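PDB 2PX7: 2-C-methyl-D-erythritol 4-phosphate cytidylyltransferase, which probably catalyses the transfer of a cytidylyl group from CTP to 2-C-methyl-D-erythritol 4-phosphate, a step of isoprenoid synthesis that releases diphosphate. Local coordinates for residues P117-S120 / R121-A125; R165-Q168 / T169-F173. All coordinates share one frame; numbering follows the deposited sequence.

Overall arrangement
Contact 1 comes first along the chain, in the loop after strand 108-111 and the first turn of helix 121-134; contact 2 follows later, at the break in strand 165-174. That strand lies between 108-111 and 136-142 in the mixed seven-stranded sheet of this alpha/beta nucleotidyltransferase fold. Their centres are about 12 Å apart, and they meet where the methyls V119 CG1 and L123 CD2 each pack 4.2 Å from T169 O. E212 adds a second tie, bonding S120 through its carboxylate and Q168 through its backbone N. Helix start and strand break thus flank one region, near K217, which is predicted to position the MEP substrate.

Contact 1: P117-S120 / R121-A125; sequences PFVS and RGLVA
The S120 carbonyl and the F118 ring are the flat groups of this turn: V124 N donates to the oxygen of the first, while P117 CG sits 3.9 Å above the plane of the second, over its centre. W57, on helix 54-61, meets the F118 ring edge-to-face. The bond from V124 N to S120 O is 3.2 Å long, and V124 CG2 leans against the same oxygen, 3.3 Å from S120 O. S120 is the N-cap of helix 121-134. With OG placed between its own backbone N and carbonyl carbon (chi1 64°), the hydroxyl reaches forward and accepts from L123 N at 3.1 Å, closing off a first-turn N-H; E212 OE1 is a second hydrogen-bonding partner of this hydroxyl. An alanine here would remove OG, and is likely to leave both L123 N and the E212 carboxylate without this mate at the start of the helix. On the buried side the contact is looser and apolar: V119 CG1 lies 4.4 Å from L123 CD2, with A61 and A215 also against V119. R121 directs its guanidinium outward from the turn, where NH1 forms a salt bridge with D64.

Contact 2: R165-Q168 / T169-F173; sequences RLVQ and TPQGF
Q171 folds back over the turn to reach Q168 and V167, three and four residues earlier. From CB its chain heads off with CG beside the backbone N (chi1 -49°) and then runs extended, which carries the amide back toward the preceding strand segment. CG passes 3.7 Å from Q168 O, and CD lies little farther from that oxygen. At the tip NE2 donates to Q168 O over 3.3 Å, a long but straight bond (173° at the hydrogen). The acceptor lies in the plane of the Q171 amide, whereas the donor is tilted 21° from the Q168 carbonyl plane. NE2 also sits 3.4 Å from V167 CG1, the two side chains crossing at about a right angle. Outside the turn, NE2 donates to D194 OD2, its stronger partner, and A196 N donates to OE1, which also lies at the F173 ring edge, in its plane; the buried amide is held at both NE2 and OE1, which probably fixes its rotation. The peptide bond before P170 is cis, within the loop that interrupts the strand. Q171 and F173 bond through their backbones to strand 108-111, and L166, Q168 and G172 to strand 136-142; helix 195-201 touches Q171 and F173, while R165 to V167 pair antiparallel with a strand of the second subunit, carrying the sheet across the interface.

Contact 1: P117-S120 / R121-A125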
loop_
_atom_site.group_PDB
_atom_site.type_symbol
_atom_site.label_atom_id
_atom_site.label_comp_id
_atom_site.label_asym_id
_atom_site.label_seq_id
_atom_site.Cartn_x
_atom_site.Cartn_y
_atom_site.Cartn_z
ATOM N N PRO A 117 -0.839 -13.950 0.783
ATOM C CA PRO A 117 -0.592 -15.063 1.724
ATOM C C PRO A 117 -0.709 -14.750 3.219
ATOM O O PRO A 117 -1.038 -15.646 4.004
ATOM C CB PRO A 117 0.833 -15.494 1.383
ATOM C CG PRO A 117 1.486 -14.245 0.841
ATOM C CD PRO A 117 0.405 -13.511 0.108
ATOM N N PHE A 118 -0.466 -13.501 3.619
ATOM C CA PHE A 118 -0.378 -13.167 5.045
ATOM C C PHE A 118 -1.666 -12.539 5.551
ATOM O O PHE A 118 -1.724 -11.377 5.951
ATOM C CB PHE A 118 0.864 -12.308 5.339
ATOM C CG PHE A 118 2.141 -12.874 4.757
ATOM C CD1 PHE A 118 2.549 -14.169 5.070
ATOM C CD2 PHE A 118 2.927 -12.118 3.898
ATOM C CE1 PHE A 118 3.711 -14.704 4.532
ATOM C CE2 PHE A 118 4.103 -12.640 3.360
ATOM C CZ PHE A 118 4.493 -13.937 3.674
ATOM N N VAL A 119 -2.725 -13.331 5.501
ATOM C CA VAL A 119 -4.008 -12.900 6.016
ATOM C C VAL A 119 -4.155 -13.571 7.368
ATOM O O VAL A 119 -3.944 -14.778 7.494
ATOM C CB VAL A 119 -5.197 -13.174 5.024
ATOM C CG1 VAL A 119 -4.993 -12.386 3.751
ATOM C CG2 VAL A 119 -5.305 -14.621 4.665
ATOM N N SER A 120 -4.472 -12.768 8.378
ATOM C CA SER A 120 -4.520 -13.230 9.755
ATOM C C SER A 120 -5.872 -13.833 10.055
ATOM O O SER A 120 -6.849 -13.589 9.333
ATOM C CB SER A 120 -4.250 -12.065 10.722
ATOM O OG SER A 120 -5.265 -11.072 10.645
ATOM N N ARG A 121 -5.924 -14.609 11.130
ATOM C CA ARG A 121 -7.167 -15.185 11.612
ATOM C C ARG A 121 -8.141 -14.077 11.990
ATOM O O ARG A 121 -9.350 -14.210 11.797
ATOM C CB ARG A 121 -6.917 -16.126 12.802
ATOM C CG ARG A 121 -7.866 -17.321 12.822
ATOM C CD ARG A 121 -8.343 -17.668 14.242
ATOM N NE ARG A 121 -9.812 -17.675 14.347
ATOM C CZ ARG A 121 -10.615 -18.663 13.933
ATOM N NH1 ARG A 121 -10.117 -19.755 13.357
ATOM N NH2 ARG A 121 -11.935 -18.554 14.088
ATOM N N GLY A 122 -7.604 -12.987 12.532
ATOM C CA GLY A 122 -8.383 -11.796 12.828
ATOM C C GLY A 122 -9.101 -11.230 11.606
ATOM O O GLY A 122 -10.275 -10.909 11.687
ATOM N N LEU A 123 -8.396 -11.099 10.487
ATOM C CA LEU A 123 -9.000 -10.578 9.256
ATOM C C LEU A 123 -10.121 -11.503 8.761
ATOM O O LEU A 123 -11.223 -11.048 8.504
ATOM C CB LEU A 123 -7.945 -10.378 8.158
ATOM C CG LEU A 123 -8.362 -9.676 6.845
ATOM C CD1 LEU A 123 -9.165 -8.419 7.073
ATOM C CD2 LEU A 123 -7.130 -9.345 6.057
ATOM N N VAL A 124 -9.832 -12.793 8.654
ATOM C CA VAL A 124 -10.822 -13.780 8.236
ATOM C C VAL A 124 -12.098 -13.694 9.081
ATOM O O VAL A 124 -13.188 -13.532 8.523
ATOM C CB VAL A 124 -10.257 -15.232 8.237
ATOM C CG1 VAL A 124 -11.290 -16.223 7.664
ATOM C CG2 VAL A 124 -8.971 -15.315 7.420
ATOM N N ALA A 125 -11.965 -13.765 10.411
ATOM C CA ALA A 125 -13.128 -13.751 11.309
ATOM C C ALA A 125 -13.918 -12.475 11.152
ATOM O O ALA A 125 -15.147 -12.502 11.175
ATOM C CB ALA A 125 -12.702 -13.933 12.802
#

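Contact 2: R165-Q168 / T169-F173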
loop_
_atom_site.group_PDB
_atom_site.type_symbol
_atom_site.label_atom_id
_atom_site.label_comp_id
_atom_site.label_asym_id
_atom_site.label_seq_id
_atom_site.Cartn_x
_atom_site.Cartn_y
_atom_site.Cartn_z
ATOM N N ARG A 165 -10.033 4.164 -0.854
ATOM C CA ARG A 165 -9.603 2.991 -0.116
ATOM C C ARG A 165 -8.894 2.011 -1.050
ATOM O O ARG A 165 -9.132 2.002 -2.262
ATOM C CB ARG A 165 -10.804 2.291 0.543
ATOM C CG ARG A 165 -11.610 3.117 1.527
ATOM C CD ARG A 165 -10.770 3.649 2.705
ATOM N NE ARG A 165 -11.621 4.390 3.621
ATOM C CZ ARG A 165 -11.986 5.671 3.483
ATOM N NH1 ARG A 165 -11.542 6.423 2.486
ATOM N NH2 ARG A 165 -12.789 6.215 4.385
ATOM N N LEU A 166 -8.006 1.214 -0.471
ATOM C CA LEU A 166 -7.445 0.052 -1.129
ATOM C C LEU A 166 -8.301 -1.146 -0.726
ATOM O O LEU A 166 -8.515 -1.395 0.468
ATOM C CB LEU A 166 -5.979 -0.161 -0.712
ATOM C CG LEU A 166 -5.036 0.999 -1.049
ATOM C CD1 LEU A 166 -3.656 0.748 -0.506
ATOM C CD2 LEU A 166 -4.993 1.258 -2.530
ATOM N N VAL A 167 -8.800 -1.869 -1.728
ATOM C CA VAL A 167 -9.662 -3.022 -1.495
ATOM C C VAL A 167 -8.828 -4.297 -1.400
ATOM O O VAL A 167 -7.978 -4.564 -2.270
ATOM C CB VAL A 167 -10.743 -3.125 -2.610
ATOM C CG1 VAL A 167 -11.680 -4.288 -2.351
ATOM C CG2 VAL A 167 -11.550 -1.830 -2.705
ATOM N N GLN A 168 -9.064 -5.092 -0.348
ATOM C CA GLN A 168 -8.342 -6.364 -0.178
ATOM C C GLN A 168 -9.304 -7.546 -0.271
ATOM O O GLN A 168 -10.455 -7.383 -0.671
ATOM C CB GLN A 168 -7.615 -6.404 1.171
ATOM C CG GLN A 168 -6.796 -5.139 1.488
ATOM C CD GLN A 168 -6.027 -5.301 2.757
ATOM O OE1 GLN A 168 -6.605 -5.494 3.822
ATOM N NE2 GLN A 168 -4.717 -5.261 2.655
ATOM N N THR A 169 -8.801 -8.730 0.088
ATOM C CA THR A 169 -9.590 -9.948 0.220
ATOM C C THR A 169 -9.134 -10.602 1.542
ATOM O O THR A 169 -8.113 -10.211 2.081
ATOM C CB THR A 169 -9.407 -10.944 -1.003
ATOM O OG1 THR A 169 -8.114 -11.568 -0.943
ATOM C CG2 THR A 169 -9.576 -10.230 -2.355
ATOM N N PRO A 170 -9.877 -11.594 2.074
ATOM C CA PRO A 170 -11.065 -12.258 1.513
ATOM C C PRO A 170 -12.297 -11.355 1.473
ATOM O O PRO A 170 -12.474 -10.493 2.351
ATOM C CB PRO A 170 -11.297 -13.439 2.467
ATOM C CG PRO A 170 -10.698 -13.004 3.776
ATOM C CD PRO A 170 -9.506 -12.142 3.396
ATOM N N GLN A 171 -13.136 -11.553 0.450
ATOM C CA GLN A 171 -14.460 -10.928 0.397
ATOM C C GLN A 171 -15.534 -11.971 0.719
ATOM O O GLN A 171 -15.489 -13.093 0.200
ATOM C CB GLN A 171 -14.686 -10.275 -0.973
ATOM C CG GLN A 171 -13.507 -9.377 -1.417
ATOM C CD GLN A 171 -13.822 -8.477 -2.569
ATOM O OE1 GLN A 171 -14.831 -8.649 -3.282
ATOM N NE2 GLN A 171 -12.980 -7.457 -2.746
ATOM N N GLY A 172 -16.490 -11.606 1.575
ATOM C CA GLY A 172 -17.453 -12.557 2.130
ATOM C C GLY A 172 -18.856 -12.272 1.637
ATOM O O GLY A 172 -19.254 -11.132 1.534
ATOM N N PHE A 173 -19.609 -13.319 1.317
ATOM C CA PHE A 173 -20.953 -13.138 0.755
ATOM C C PHE A 173 -21.839 -14.286 1.184
ATOM O O PHE A 173 -21.332 -15.389 1.435
ATOM C CB PHE A 173 -20.897 -13.101 -0.791
ATOM C CG PHE A 173 -19.967 -12.046 -1.349
ATOM C CD1 PHE A 173 -20.390 -10.729 -1.482
ATOM C CD2 PHE A 173 -18.687 -12.377 -1.746
ATOM C CE1 PHE A 173 -19.523 -9.731 -1.981
ATOM C CE2 PHE A 173 -17.809 -11.407 -2.245
ATOM C CZ PHE A 173 -18.233 -10.071 -2.350
#